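Local coordinates for protein dicer Related Helicase (Caenorhabditis elegans, PDB 6M6Q) that probably hydrolyses ATP as an RNA-binding helicase of the RIG-I-like receptor subfamily acting in RNA interference, this chain being its N-terminal domain, at residues K13-L18 / W154-D159; A27-L32 / G150-E155; L162-F167 / A271-K276. All coordinates share one frame; numbering follows the deposited sequence.

Contacts 1 and 2 both bring the N-terminal end of the chain onto the end of helix 146-152 and the loop after it, sharing Trp154 and Glu155, with centres about 11 Å apart. Contact 3 follows in the chain: it joins helix 162-171, the next helix, to the turn that leaves helix 262-271, and its centre lies about 13 Å from each of the others. Trp154 is the common element, since its indole packs on Leu18, Tyr28, Ala164 and Ile273. The three contacts thus form one connected patch in this N-terminal domain, which is built of helices and loops without strands, and residues more than a hundred positions apart in sequence are held together there.

Contact 1 (K13-L18 / W154-D159); sequences KSKLRL and WEDLPD
Arg17 runs along the loop 154-159 and meets it from backbone to tip. Its amide N gives a nearly straight hydrogen bond (166°) to Trp154 O, 3.2 Å away. CB comes next, at the edge of the Trp154 ring and near Leu157 CD2. CG rests 3.3 Å from Leu157 O and also against Leu157 CB, and the bend at chi2 (-82°) carries CD toward the carbonyls of Leu157 and Pro158. NE passes Leu157 O at an angle too poor for a bond. The chain ends in a salt bridge, Arg17 NH2 lying 2.8 Å from Asp159 OD2, with a bent N-H (133°) that approaches from above the carboxylate plane. Arginine suits the place because its long aliphatic part packs on leucine while its charged end still reaches the acid at the surface. A serine here would probably leave the Asp159 carboxylate without its charged mate and the CB of Leu157 with less cover.

The backbones meet in a single beta bridge between Leu16 and Glu155. Besides the Arg17 bond, Asp156 N donates to Lys15 O at 3.0 Å. This bridge is built on the type II turn Trp154-Leu157, in which Asp156 takes up a positive phi. Leu16 CD2 lies 3.7 Å from Glu155 CB, and the extended glutamate carries OE2 to a weak hydrogen bond with Tyr11 OH. Leu18 lays CB over one face of the indole, and its CD1 makes a CH-pi contact 3.8 Å from the centroid of the Trp154 six-membered ring; a branched apolar chain suits such a flat surface.

The bridge sits among helices. Leu16 packs on Tyr149 of helix 146-152, Leu18 on Phe25 and Tyr28 of helix 25-29, and Trp154 reaches Ala164 and Lys168 of helix 162-171.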
loop_
_atom_site.group_PDB
_atom_site.type_symbol
_atom_site.label_atom_id
_atom_site.label_comp_id
_atom_site.label_asym_id
_atom_site.label_seq_id
_atom_site.Cartn_x
_atom_site.Cartn_y
_atom_site.Cartn_z
ATOM N N LYS B 13 3.152 32.811 -5.012
ATOM C CA LYS B 13 2.178 31.688 -4.823
ATOM C C LYS B 13 0.772 32.070 -5.321
ATOM O O LYS B 13 -0.173 31.299 -5.044
ATOM C CB LYS B 13 2.084 31.259 -3.351
ATOM C CG LYS B 13 3.297 30.530 -2.789
ATOM C CD LYS B 13 3.090 30.065 -1.364
ATOM C CE LYS B 13 4.260 30.400 -0.464
ATOM N NZ LYS B 13 4.398 31.856 -0.259
ATOM N N SER B 14 0.630 33.165 -6.069
ATOM C CA SER B 14 -0.671 33.616 -6.643
ATOM C C SER B 14 -0.919 32.914 -7.984
ATOM O O SER B 14 -2.095 32.800 -8.382
ATOM C CB SER B 14 -0.717 35.108 -6.792
ATOM O OG SER B 14 0.317 35.559 -7.653
ATOM N N LYS B 15 0.154 32.431 -8.626
ATOM C CA LYS B 15 0.114 31.802 -9.967
ATOM C C LYS B 15 -0.146 30.284 -9.844
ATOM O O LYS B 15 -0.410 29.657 -10.894
ATOM C CB LYS B 15 1.421 32.098 -10.710
ATOM C CG LYS B 15 1.756 33.572 -10.874
ATOM C CD LYS B 15 0.880 34.278 -11.874
ATOM C CE LYS B 15 0.787 35.770 -11.634
ATOM N NZ LYS B 15 -0.086 36.089 -10.476
ATOM N N LEU B 16 -0.069 29.708 -8.630
ATOM C CA LEU B 16 -0.204 28.232 -8.413
ATOM C C LEU B 16 -1.694 27.857 -8.447
ATOM O O LEU B 16 -2.431 28.364 -7.592
ATOM C CB LEU B 16 0.404 27.814 -7.064
ATOM C CG LEU B 16 1.765 28.405 -6.692
ATOM C CD1 LEU B 16 2.202 27.902 -5.319
ATOM C CD2 LEU B 16 2.820 28.075 -7.731
ATOM N N ARG B 17 -2.093 26.937 -9.327
ATOM C CA ARG B 17 -3.476 26.392 -9.389
ATOM C C ARG B 17 -3.620 25.208 -8.418
ATOM O O ARG B 17 -4.777 24.780 -8.185
ATOM C CB ARG B 17 -3.819 25.975 -10.819
ATOM C CG ARG B 17 -4.035 27.147 -11.762
ATOM C CD ARG B 17 -5.444 27.720 -11.646
ATOM N NE ARG B 17 -5.544 29.097 -12.143
ATOM C CZ ARG B 17 -5.189 30.198 -11.458
ATOM N NH1 ARG B 17 -4.696 30.100 -10.234
ATOM N NH2 ARG B 17 -5.320 31.395 -12.011
ATOM N N LEU B 18 -2.495 24.683 -7.906
ATOM C CA LEU B 18 -2.447 23.563 -6.926
ATOM C C LEU B 18 -1.500 23.934 -5.788
ATOM O O LEU B 18 -0.380 23.440 -5.714
ATOM C CB LEU B 18 -1.999 22.275 -7.630
ATOM C CG LEU B 18 -2.214 20.985 -6.836
ATOM C CD1 LEU B 18 -3.583 20.379 -7.122
ATOM C CD2 LEU B 18 -1.117 19.977 -7.149
ATOM N N TRP B 154 1.434 23.408 -10.175
ATOM C CA TRP B 154 0.691 23.870 -11.392
ATOM C C TRP B 154 0.791 25.413 -11.537
ATOM O O TRP B 154 -0.269 26.073 -11.755
ATOM C CB TRP B 154 -0.791 23.434 -11.353
ATOM C CG TRP B 154 -1.064 21.966 -11.224
ATOM C CD1 TRP B 154 -0.173 20.931 -11.324
ATOM C CD2 TRP B 154 -2.363 21.357 -11.052
ATOM N NE1 TRP B 154 -0.826 19.731 -11.192
ATOM C CE2 TRP B 154 -2.171 19.963 -11.029
ATOM C CE3 TRP B 154 -3.658 21.857 -10.888
ATOM C CZ2 TRP B 154 -3.225 19.068 -10.853
ATOM C CZ3 TRP B 154 -4.700 20.972 -10.716
ATOM C CH2 TRP B 154 -4.485 19.597 -10.712
ATOM N N GLU B 155 1.998 25.966 -11.461
ATOM C CA GLU B 155 2.271 27.412 -11.658
ATOM C C GLU B 155 1.935 27.812 -13.104
ATOM O O GLU B 155 2.334 27.080 -14.033
ATOM C CB GLU B 155 3.735 27.703 -11.337
ATOM C CG GLU B 155 4.060 29.164 -11.194
ATOM C CD GLU B 155 5.494 29.414 -10.783
ATOM O OE1 GLU B 155 6.395 28.885 -11.464
ATOM O OE2 GLU B 155 5.707 30.109 -9.773
ATOM N N ASP B 156 1.244 28.951 -13.261
ATOM C CA ASP B 156 0.899 29.620 -14.550
ATOM C C ASP B 156 -0.018 28.707 -15.382
ATOM O O ASP B 156 -0.084 28.908 -16.606
ATOM C CB ASP B 156 2.150 30.036 -15.348
ATOM C CG ASP B 156 3.106 30.964 -14.609
ATOM O OD1 ASP B 156 2.638 31.705 -13.702
ATOM O OD2 ASP B 156 4.314 30.934 -14.941
ATOM N N LEU B 157 -0.761 27.806 -14.743
ATOM C CA LEU B 157 -1.736 26.916 -15.431
ATOM C C LEU B 157 -3.027 27.702 -15.657
ATOM O O LEU B 157 -3.478 28.430 -14.769
ATOM C CB LEU B 157 -1.966 25.654 -14.581
ATOM C CG LEU B 157 -2.881 24.586 -15.198
ATOM C CD1 LEU B 157 -2.101 23.629 -16.097
ATOM C CD2 LEU B 157 -3.614 23.807 -14.118
ATOM N N PRO B 158 -3.649 27.619 -16.860
ATOM C CA PRO B 158 -4.906 28.321 -17.109
ATOM C C PRO B 158 -6.021 27.905 -16.136
ATOM O O PRO B 158 -5.959 26.825 -15.593
ATOM C CB PRO B 158 -5.249 27.941 -18.560
ATOM C CG PRO B 158 -3.901 27.599 -19.170
ATOM C CD PRO B 158 -3.165 26.893 -18.050
ATOM N N ASP B 159 -7.028 28.769 -15.995
ATOM C CA ASP B 159 -8.097 28.706 -14.962
ATOM C C ASP B 159 -9.063 27.556 -15.283
ATOM O O ASP B 159 -9.514 26.880 -14.336
ATOM C CB ASP B 159 -8.849 30.038 -14.887
ATOM C CG ASP B 159 -7.930 31.249 -14.792
ATOM O OD1 ASP B 159 -7.619 31.849 -15.853
ATOM O OD2 ASP B 159 -7.511 31.562 -13.676
#

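Contact 2 (A27-L32 / G150-E155); sequences AYFRLL and GYSHWE
Tyr28 and Trp154 form an edge-to-face (T-shaped) aromatic pair where helix 25-29 meets the Schellman motif that ends helix 146-152. The indole is the edge partner: its NE1 points at the face of the tyrosine, 3.4 Å from Tyr28 CE1, and the planes stand 78° apart. A weakly positive N-H edge over a pi face suits this pairing, although no hydrogen bond is made between them. Tyr28 gets there because its CG is anti to the backbone N (chi1 -172°), which carries the ring across to the other segment. In the plane of that ring, at its edge, lies Ser152 O, 3.5 Å from Tyr28 CD1. The phenol oxygen looks away to Leu270 O of helix 262-271, its hydrogen-bond partner, so tyrosine serves both as a packing surface and as a polar anchor inside the core.

The Schellman pair of bonds runs from Glu155 N to Gly150 O and, weakly, from Trp154 N to Tyr151 O; the positive phi of Trp154 allows the turn. His153 N also reaches Gly150 O, from the opposite face to Glu155 N.

Ser152 is small enough to let the helices come close, and its hydroxyl is satisfied by Tyr149 O one turn back. The same OG lies in the plane of the Phe29 ring, at its edge, 4.0 Å from Phe29 CD1, while Leu32 CD1 packs 3.7 Å from Ser152 CB.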
loop_
_atom_site.group_PDB
_atom_site.type_symbol
_atom_site.label_atom_id
_atom_site.label_comp_id
_atom_site.label_asym_id
_atom_site.label_seq_id
_atom_site.Cartn_x
_atom_site.Cartn_y
_atom_site.Cartn_z
ATOM N N ALA B 27 -0.448 13.825 -3.148
ATOM C CA ALA B 27 -0.308 12.677 -4.077
ATOM C C ALA B 27 0.428 13.118 -5.339
ATOM O O ALA B 27 1.242 12.338 -5.861
ATOM C CB ALA B 27 -1.661 12.105 -4.422
ATOM N N TYR B 28 0.101 14.291 -5.851
ATOM C CA TYR B 28 0.721 14.832 -7.066
ATOM C C TYR B 28 2.205 15.086 -6.777
ATOM O O TYR B 28 3.051 14.608 -7.552
ATOM C CB TYR B 28 -0.026 16.065 -7.572
ATOM C CG TYR B 28 0.466 16.519 -8.925
ATOM C CD1 TYR B 28 1.376 17.560 -9.048
ATOM C CD2 TYR B 28 0.121 15.824 -10.070
ATOM C CE1 TYR B 28 1.896 17.918 -10.276
ATOM C CE2 TYR B 28 0.619 16.186 -11.308
ATOM C CZ TYR B 28 1.514 17.232 -11.410
ATOM O OH TYR B 28 1.986 17.602 -12.639
ATOM N N PHE B 29 2.518 15.716 -5.647
ATOM C CA PHE B 29 3.915 15.995 -5.218
ATOM C C PHE B 29 4.707 14.681 -5.127
ATOM O O PHE B 29 5.887 14.687 -5.483
ATOM C CB PHE B 29 3.949 16.735 -3.884
ATOM C CG PHE B 29 5.339 17.055 -3.400
ATOM C CD1 PHE B 29 5.995 18.193 -3.828
ATOM C CD2 PHE B 29 6.009 16.193 -2.542
ATOM C CE1 PHE B 29 7.285 18.474 -3.400
ATOM C CE2 PHE B 29 7.298 16.479 -2.115
ATOM C CZ PHE B 29 7.927 17.626 -2.533
ATOM N N ARG B 30 4.064 13.594 -4.675
ATOM C CA ARG B 30 4.701 12.262 -4.434
ATOM C C ARG B 30 5.006 11.542 -5.753
ATOM O O ARG B 30 5.697 10.539 -5.687
ATOM C CB ARG B 30 3.826 11.392 -3.523
ATOM C CG ARG B 30 3.860 11.838 -2.069
ATOM C CD ARG B 30 3.281 10.830 -1.123
ATOM N NE ARG B 30 1.863 10.575 -1.334
ATOM C CZ ARG B 30 0.866 11.117 -0.614
ATOM N NH1 ARG B 30 1.121 11.998 0.342
ATOM N NH2 ARG B 30 -0.387 10.763 -0.857
ATOM N N LEU B 31 4.606 12.089 -6.909
ATOM C CA LEU B 31 5.084 11.605 -8.244
ATOM C C LEU B 31 6.537 12.077 -8.464
ATOM O O LEU B 31 7.230 11.466 -9.318
ATOM C CB LEU B 31 4.140 12.086 -9.356
ATOM C CG LEU B 31 2.702 11.549 -9.283
ATOM C CD1 LEU B 31 1.750 12.378 -10.128
ATOM C CD2 LEU B 31 2.635 10.104 -9.714
ATOM N N LEU B 32 7.024 13.014 -7.631
ATOM C CA LEU B 32 8.449 13.497 -7.614
ATOM C C LEU B 32 9.232 12.881 -6.439
ATOM O O LEU B 32 10.320 13.394 -6.138
ATOM C CB LEU B 32 8.486 15.031 -7.480
ATOM C CG LEU B 32 8.112 15.841 -8.711
ATOM C CD1 LEU B 32 7.828 17.282 -8.321
ATOM C CD2 LEU B 32 9.213 15.780 -9.745
ATOM N N GLY B 150 7.348 25.082 -8.773
ATOM C CA GLY B 150 6.195 25.593 -9.529
ATOM C C GLY B 150 5.429 24.479 -10.214
ATOM O O GLY B 150 4.183 24.447 -10.099
ATOM N N TYR B 151 6.155 23.592 -10.886
ATOM C CA TYR B 151 5.608 22.493 -11.714
ATOM C C TYR B 151 4.795 21.540 -10.819
ATOM O O TYR B 151 3.721 21.035 -11.275
ATOM C CB TYR B 151 6.751 21.797 -12.459
ATOM C CG TYR B 151 6.302 20.860 -13.550
ATOM C CD1 TYR B 151 6.056 21.312 -14.835
ATOM C CD2 TYR B 151 6.108 19.512 -13.292
ATOM C CE1 TYR B 151 5.612 20.454 -15.835
ATOM C CE2 TYR B 151 5.678 18.638 -14.282
ATOM C CZ TYR B 151 5.434 19.109 -15.561
ATOM O OH TYR B 151 4.988 18.261 -16.535
ATOM N N SER B 152 5.254 21.348 -9.574
ATOM C CA SER B 152 4.621 20.464 -8.557
ATOM C C SER B 152 3.335 21.110 -8.013
ATOM O O SER B 152 2.515 20.376 -7.399
ATOM C CB SER B 152 5.597 20.128 -7.443
ATOM O OG SER B 152 5.666 21.169 -6.480
ATOM N N HIS B 153 3.149 22.416 -8.267
ATOM C CA HIS B 153 2.020 23.244 -7.760
ATOM C C HIS B 153 1.136 23.770 -8.918
ATOM O O HIS B 153 0.190 24.525 -8.623
ATOM C CB HIS B 153 2.580 24.406 -6.939
ATOM C CG HIS B 153 3.024 24.032 -5.571
ATOM N ND1 HIS B 153 2.135 23.700 -4.578
ATOM C CD2 HIS B 153 4.251 24.021 -5.003
ATOM C CE1 HIS B 153 2.803 23.462 -3.463
ATOM N NE2 HIS B 153 4.094 23.665 -3.695
ATOM N N TRP B 154 1.434 23.408 -10.175
ATOM C CA TRP B 154 0.691 23.870 -11.392
ATOM C C TRP B 154 0.791 25.413 -11.537
ATOM O O TRP B 154 -0.269 26.073 -11.755
ATOM C CB TRP B 154 -0.791 23.434 -11.353
ATOM C CG TRP B 154 -1.064 21.966 -11.224
ATOM C CD1 TRP B 154 -0.173 20.931 -11.324
ATOM C CD2 TRP B 154 -2.363 21.357 -11.052
ATOM N NE1 TRP B 154 -0.826 19.731 -11.192
ATOM C CE2 TRP B 154 -2.171 19.963 -11.029
ATOM C CE3 TRP B 154 -3.658 21.857 -10.888
ATOM C CZ2 TRP B 154 -3.225 19.068 -10.853
ATOM C CZ3 TRP B 154 -4.700 20.972 -10.716
ATOM C CH2 TRP B 154 -4.485 19.597 -10.712
ATOM N N GLU B 155 1.998 25.966 -11.461
ATOM C CA GLU B 155 2.271 27.412 -11.658
ATOM C C GLU B 155 1.935 27.812 -13.104
ATOM O O GLU B 155 2.334 27.080 -14.033
ATOM C CB GLU B 155 3.735 27.703 -11.337
ATOM C CG GLU B 155 4.060 29.164 -11.194
ATOM C CD GLU B 155 5.494 29.414 -10.783
ATOM O OE1 GLU B 155 6.395 28.885 -11.464
ATOM O OE2 GLU B 155 5.707 30.109 -9.773
#

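Contact 3 (L162-F167 / A271-K276); sequences LTAETF and AIIGFK
Thr163 supplies the hydrogen bond of this contact: its OG1 donates to Phe275 O at 2.8 Å, approaching from well above the carbonyl plane (65° out of it). Its OG1 also makes a weak bond to Ser277 OG. With OG1 beside the backbone N (chi1 -83°), the methyl CG2 is anti to that N and faces the backbone of the turn, 3.3 Å from Ile272 O. Threonine suits the spot because one branch bonds while the other packs.

The apolar contacts follow along the helix. Ile273 extends its CD1 to the backbone of 162-171, 3.6 Å from Ala164 CA and almost as near to Ala164 CB; alanine is small enough to let the isoleucine tip come so close to the helix. Farther along, Phe167 offers a ring edge to Ile272, CD2 lying 3.4 Å from Ile272 CG2. Trp289 of helix 288-295 also packs on Thr163 and Ile272.

Bonds inside each segment shape the two surfaces. Thr166 reaches Leu162 O with both its backbone N and OG1, from opposite faces of the carbonyl. Across the way, Gly274 N bonds to Ala271 O and Phe275 N to Ile272 O, making the short 3-10 segment 272-274 after helix 262-271. This is plain helix-against-turn packing, joining the first turns of helix 162-171 to the exit of helix 262-271 in the core of an all-helical domain.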
loop_
_atom_site.group_PDB
_atom_site.type_symbol
_atom_site.label_atom_id
_atom_site.label_comp_id
_atom_site.label_asym_id
_atom_site.label_seq_id
_atom_site.Cartn_x
_atom_site.Cartn_y
_atom_site.Cartn_z
ATOM N N LEU B 162 -9.276 21.718 -18.605
ATOM C CA LEU B 162 -10.226 20.578 -18.544
ATOM C C LEU B 162 -9.457 19.286 -18.225
ATOM O O LEU B 162 -10.075 18.332 -17.715
ATOM C CB LEU B 162 -10.950 20.500 -19.890
ATOM C CG LEU B 162 -11.799 19.258 -20.137
ATOM C CD1 LEU B 162 -12.995 19.209 -19.197
ATOM C CD2 LEU B 162 -12.259 19.226 -21.571
ATOM N N THR B 163 -8.172 19.245 -18.559
ATOM C CA THR B 163 -7.281 18.096 -18.296
ATOM C C THR B 163 -7.120 17.938 -16.788
ATOM O O THR B 163 -7.025 16.806 -16.327
ATOM C CB THR B 163 -5.930 18.292 -18.977
ATOM O OG1 THR B 163 -6.071 17.873 -20.330
ATOM C CG2 THR B 163 -4.820 17.527 -18.297
ATOM N N ALA B 164 -7.059 19.054 -16.063
ATOM C CA ALA B 164 -6.886 19.091 -14.594
ATOM C C ALA B 164 -8.112 18.476 -13.915
ATOM O O ALA B 164 -7.921 17.754 -12.939
ATOM C CB ALA B 164 -6.639 20.502 -14.119
ATOM N N GLU B 165 -9.312 18.743 -14.440
ATOM C CA GLU B 165 -10.604 18.237 -13.911
ATOM C C GLU B 165 -10.674 16.723 -14.101
ATOM O O GLU B 165 -10.979 16.034 -13.118
ATOM C CB GLU B 165 -11.785 18.930 -14.591
ATOM C CG GLU B 165 -13.143 18.424 -14.102
ATOM C CD GLU B 165 -14.339 18.718 -15.012
ATOM O OE1 GLU B 165 -15.349 17.964 -14.933
ATOM O OE2 GLU B 165 -14.269 19.695 -15.792
ATOM N N THR B 166 -10.326 16.219 -15.286
ATOM C CA THR B 166 -10.324 14.754 -15.583
ATOM C C THR B 166 -9.366 14.033 -14.611
ATOM O O THR B 166 -9.776 13.056 -14.005
ATOM C CB THR B 166 -9.955 14.471 -17.046
ATOM O OG1 THR B 166 -10.634 15.398 -17.891
ATOM C CG2 THR B 166 -10.277 13.054 -17.463
ATOM N N PHE B 167 -8.155 14.565 -14.447
ATOM C CA PHE B 167 -7.084 14.058 -13.551
ATOM C C PHE B 167 -7.620 13.923 -12.122
ATOM O O PHE B 167 -7.506 12.829 -11.544
ATOM C CB PHE B 167 -5.890 15.004 -13.601
ATOM C CG PHE B 167 -4.649 14.525 -12.910
ATOM C CD1 PHE B 167 -4.421 14.820 -11.577
ATOM C CD2 PHE B 167 -3.645 13.892 -13.629
ATOM C CE1 PHE B 167 -3.232 14.455 -10.968
ATOM C CE2 PHE B 167 -2.455 13.530 -13.019
ATOM C CZ PHE B 167 -2.255 13.805 -11.689
ATOM N N ALA B 271 3.364 14.381 -15.930
ATOM C CA ALA B 271 3.360 15.175 -17.182
ATOM C C ALA B 271 1.931 15.340 -17.712
ATOM O O ALA B 271 1.732 16.241 -18.506
ATOM C CB ALA B 271 4.237 14.507 -18.208
ATOM N N ILE B 272 0.994 14.471 -17.296
ATOM C CA ILE B 272 -0.427 14.381 -17.796
ATOM C C ILE B 272 -1.103 15.759 -17.770
ATOM O O ILE B 272 -1.944 16.007 -18.636
ATOM C CB ILE B 272 -1.212 13.353 -16.952
ATOM C CG1 ILE B 272 -0.911 11.931 -17.417
ATOM C CG2 ILE B 272 -2.715 13.648 -16.938
ATOM C CD1 ILE B 272 -1.559 10.860 -16.578
ATOM N N ILE B 273 -0.766 16.602 -16.793
ATOM C CA ILE B 273 -1.429 17.912 -16.543
ATOM C C ILE B 273 -1.204 18.840 -17.750
ATOM O O ILE B 273 -2.004 19.766 -17.928
ATOM C CB ILE B 273 -0.943 18.529 -15.208
ATOM C CG1 ILE B 273 -1.953 19.544 -14.662
ATOM C CG2 ILE B 273 0.454 19.128 -15.344
ATOM C CD1 ILE B 273 -3.298 18.938 -14.309
ATOM N N GLY B 274 -0.201 18.561 -18.584
ATOM C CA GLY B 274 0.182 19.423 -19.725
ATOM C C GLY B 274 -0.705 19.196 -20.938
ATOM O O GLY B 274 -0.748 20.095 -21.823
ATOM N N PHE B 275 -1.378 18.046 -20.998
ATOM C CA PHE B 275 -2.294 17.658 -22.108
ATOM C C PHE B 275 -3.365 18.750 -22.322
ATOM O O PHE B 275 -3.901 19.281 -21.344
ATOM C CB PHE B 275 -2.973 16.316 -21.821
ATOM C CG PHE B 275 -2.068 15.120 -21.645
ATOM C CD1 PHE B 275 -0.694 15.192 -21.873
ATOM C CD2 PHE B 275 -2.603 13.907 -21.232
ATOM C CE1 PHE B 275 0.110 14.079 -21.691
ATOM C CE2 PHE B 275 -1.802 12.789 -21.074
ATOM C CZ PHE B 275 -0.449 12.875 -21.302
ATOM N N LYS B 276 -3.630 19.101 -23.578
ATOM C CA LYS B 276 -4.630 20.133 -23.969
ATOM C C LYS B 276 -5.907 19.409 -24.356
ATOM O O LYS B 276 -5.840 18.607 -25.310
ATOM C CB LYS B 276 -4.122 20.972 -25.149
ATOM C CG LYS B 276 -2.938 21.892 -24.850
ATOM C CD LYS B 276 -2.250 22.451 -26.090
ATOM C CE LYS B 276 -0.808 22.865 -25.849
ATOM N NZ LYS B 276 0.084 21.687 -25.687
#